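Local coordinates for protein putative hydrolase (Burkholderia cenocepacia, PDB 4X00) that is probably a hydrolase of the alpha/beta-hydrolase fold, thought to act as an aryl esterase, at residues Y84-W90 and A203-T208. Sequence-based numbering, arbitrary orientation.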
loop_
_atom_site.group_PDB
_atom_site.type_symbol
_atom_site.label_atom_id
_atom_site.label_comp_id
_atom_site.label_asym_id
_atom_site.label_seq_id
_atom_site.Cartn_x
_atom_site.Cartn_y
_atom_site.Cartn_z
ATOM N N TYR A 84 2.111 10.828 12.418
ATOM C CA TYR A 84 2.519 9.722 11.550
ATOM C C TYR A 84 3.102 8.526 12.323
ATOM O O TYR A 84 3.040 7.394 11.848
ATOM C CB TYR A 84 3.561 10.217 10.552
ATOM C CG TYR A 84 3.119 11.372 9.697
ATOM C CD1 TYR A 84 2.291 11.192 8.586
ATOM C CD2 TYR A 84 3.545 12.654 10.004
ATOM C CE1 TYR A 84 1.897 12.256 7.821
ATOM C CE2 TYR A 84 3.159 13.723 9.248
ATOM C CZ TYR A 84 2.352 13.529 8.148
ATOM O OH TYR A 84 1.969 14.584 7.353
ATOM N N THR A 85 3.734 8.766 13.469
ATOM C CA THR A 85 4.423 7.673 14.149
ATOM C C THR A 85 3.433 6.722 14.801
ATOM O O THR A 85 3.767 5.565 15.044
ATOM C CB THR A 85 5.418 8.188 15.205
ATOM O OG1 THR A 85 4.750 9.101 16.094
ATOM C CG2 THR A 85 6.587 8.909 14.526
ATOM N N ASP A 86 2.219 7.195 15.078
ATOM C CA ASP A 86 1.189 6.308 15.611
ATOM C C ASP A 86 0.524 5.579 14.428
ATOM O O ASP A 86 -0.250 6.186 13.668
ATOM C CB ASP A 86 0.150 7.091 16.417
ATOM C CG ASP A 86 -0.948 6.200 16.994
ATOM O OD1 ASP A 86 -0.854 4.960 16.859
ATOM O OD2 ASP A 86 -1.895 6.747 17.618
ATOM N N GLY A 87 0.818 4.285 14.267
ATOM C CA GLY A 87 0.226 3.487 13.203
ATOM C C GLY A 87 -1.295 3.536 13.192
ATOM O O GLY A 87 -1.908 3.385 12.139
ATOM N N ARG A 88 -1.908 3.729 14.355
ATOM C CA ARG A 88 -3.359 3.780 14.442
ATOM C C ARG A 88 -3.944 4.912 13.597
ATOM O O ARG A 88 -5.075 4.789 13.106
ATOM C CB ARG A 88 -3.804 3.921 15.920
ATOM C CG ARG A 88 -5.315 4.039 16.164
ATOM C CD ARG A 88 -6.102 2.847 15.610
ATOM N NE ARG A 88 -7.523 2.987 15.933
ATOM C CZ ARG A 88 -8.081 2.546 17.052
ATOM N NH1 ARG A 88 -7.334 1.945 17.963
ATOM N NH2 ARG A 88 -9.383 2.704 17.259
ATOM N N ARG A 89 -3.208 6.025 13.435
ATOM C CA ARG A 89 -3.765 7.136 12.659
ATOM C C ARG A 89 -4.005 6.717 11.216
ATOM O O ARG A 89 -5.011 7.098 10.602
ATOM C CB ARG A 89 -2.846 8.362 12.635
ATOM C CG ARG A 89 -2.580 9.017 13.916
ATOM C CD ARG A 89 -3.822 9.712 14.407
ATOM N NE ARG A 89 -3.483 10.219 15.706
ATOM C CZ ARG A 89 -3.034 11.446 15.948
ATOM N NH1 ARG A 89 -2.948 12.356 14.978
ATOM N NH2 ARG A 89 -2.724 11.772 17.186
ATOM N N TRP A 90 -3.076 5.938 10.672
ATOM C CA TRP A 90 -3.210 5.505 9.283
ATOM C C TRP A 90 -4.326 4.463 9.162
ATOM O O TRP A 90 -5.049 4.424 8.168
ATOM C CB TRP A 90 -1.908 4.900 8.765
ATOM C CG TRP A 90 -0.646 5.739 8.940
ATOM C CD1 TRP A 90 -0.034 6.072 10.107
ATOM C CD2 TRP A 90 0.174 6.276 7.897
ATOM N NE1 TRP A 90 1.109 6.794 9.863
ATOM C CE2 TRP A 90 1.260 6.932 8.509
ATOM C CE3 TRP A 90 0.095 6.264 6.501
ATOM C CZ2 TRP A 90 2.255 7.583 7.768
ATOM C CZ3 TRP A 90 1.079 6.894 5.773
ATOM C CH2 TRP A 90 2.151 7.531 6.398
ATOM N N ALA A 203 9.220 10.689 9.957
ATOM C CA ALA A 203 8.457 10.018 10.997
ATOM C C ALA A 203 8.107 8.554 10.686
ATOM O O ALA A 203 8.041 7.703 11.597
ATOM C CB ALA A 203 7.182 10.831 11.272
ATOM N N VAL A 204 7.872 8.239 9.410
ATOM C CA VAL A 204 7.264 6.954 9.084
ATOM C C VAL A 204 8.193 5.785 9.437
ATOM O O VAL A 204 7.721 4.682 9.720
ATOM C CB VAL A 204 6.828 6.935 7.592
ATOM C CG1 VAL A 204 8.038 6.887 6.691
ATOM C CG2 VAL A 204 5.847 5.794 7.341
ATOM N N ARG A 205 9.498 6.049 9.474
ATOM C CA ARG A 205 10.518 5.135 9.983
ATOM C C ARG A 205 10.140 4.526 11.338
ATOM O O ARG A 205 10.429 3.359 11.630
ATOM C CB ARG A 205 11.853 5.898 10.114
ATOM C CG ARG A 205 12.172 6.807 8.900
ATOM C CD ARG A 205 13.556 7.403 9.063
ATOM N NE ARG A 205 13.736 8.314 10.201
ATOM C CZ ARG A 205 14.877 8.367 10.881
ATOM N NH1 ARG A 205 15.045 9.192 11.903
ATOM N NH2 ARG A 205 15.867 7.564 10.507
ATOM N N SER A 206 9.494 5.347 12.157
ATOM C CA SER A 206 9.159 5.019 13.542
ATOM C C SER A 206 7.708 4.622 13.722
ATOM O O SER A 206 7.259 4.469 14.851
ATOM C CB SER A 206 9.451 6.215 14.467
ATOM O OG SER A 206 10.822 6.552 14.438
ATOM N N MET A 207 6.969 4.475 12.626
ATOM C CA MET A 207 5.552 4.126 12.710
ATOM C C MET A 207 5.368 2.755 13.338
ATOM O O MET A 207 6.001 1.800 12.921
ATOM C CB MET A 207 4.900 4.119 11.327
ATOM C CG MET A 207 3.385 3.941 11.377
ATOM S SD MET A 207 2.683 3.735 9.714
ATOM C CE MET A 207 3.088 2.033 9.381
ATOM N N THR A 208 4.492 2.660 14.333
ATOM C CA THR A 208 4.204 1.379 14.945
ATOM C C THR A 208 3.466 0.476 13.948
ATOM O O THR A 208 2.664 0.957 13.144
ATOM C CB THR A 208 3.377 1.556 16.231
ATOM O OG1 THR A 208 2.200 2.316 15.946
ATOM C CG2 THR A 208 4.195 2.307 17.288
HETATM O O HOH W 1 1.267 3.611 18.059
#
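Met207 lays its sulfur on one face of the Trp90 indole, SD standing 3.6 Å from the centroid of the five-membered ring, 15° off the ring normal: a Met-aromatic contact. Chi1 and chi2 of Met207, both extended, carry CG past Gly87 CA and set SD on the ring, while the bend at chi3 (78°) turns CE away. At the edge of the same ring, nearly in its plane, NE1 gives a straight 2.8 Å hydrogen bond to Tyr84 O, which fixes the ring's rotation under the sulfur. Farther along, Val204 CG2 sits 4.0 Å from Trp90 CZ2, and the CB atoms of Tyr84 and Ala203 touch, while Tyr84 OH bonds to Pro78 O. Two backbone donors tie the polar side: Thr208 N to Thr85 O (3.1 Å), and Gly87 N to Thr208 OG1 (2.9 Å). A water joins that hydroxyl to Asp86 OD1, which also caps helix 87-100 by accepting from Arg88 N. The type I turn from Val204 to Met207, at the C-terminal side of helix 198-204, is thus fastened to the junction of helices 82-85 and 87-100, with Met207 also resting on Leu113 and Ala116 of helix 113-125, which starts at the probable nucleophile elbow.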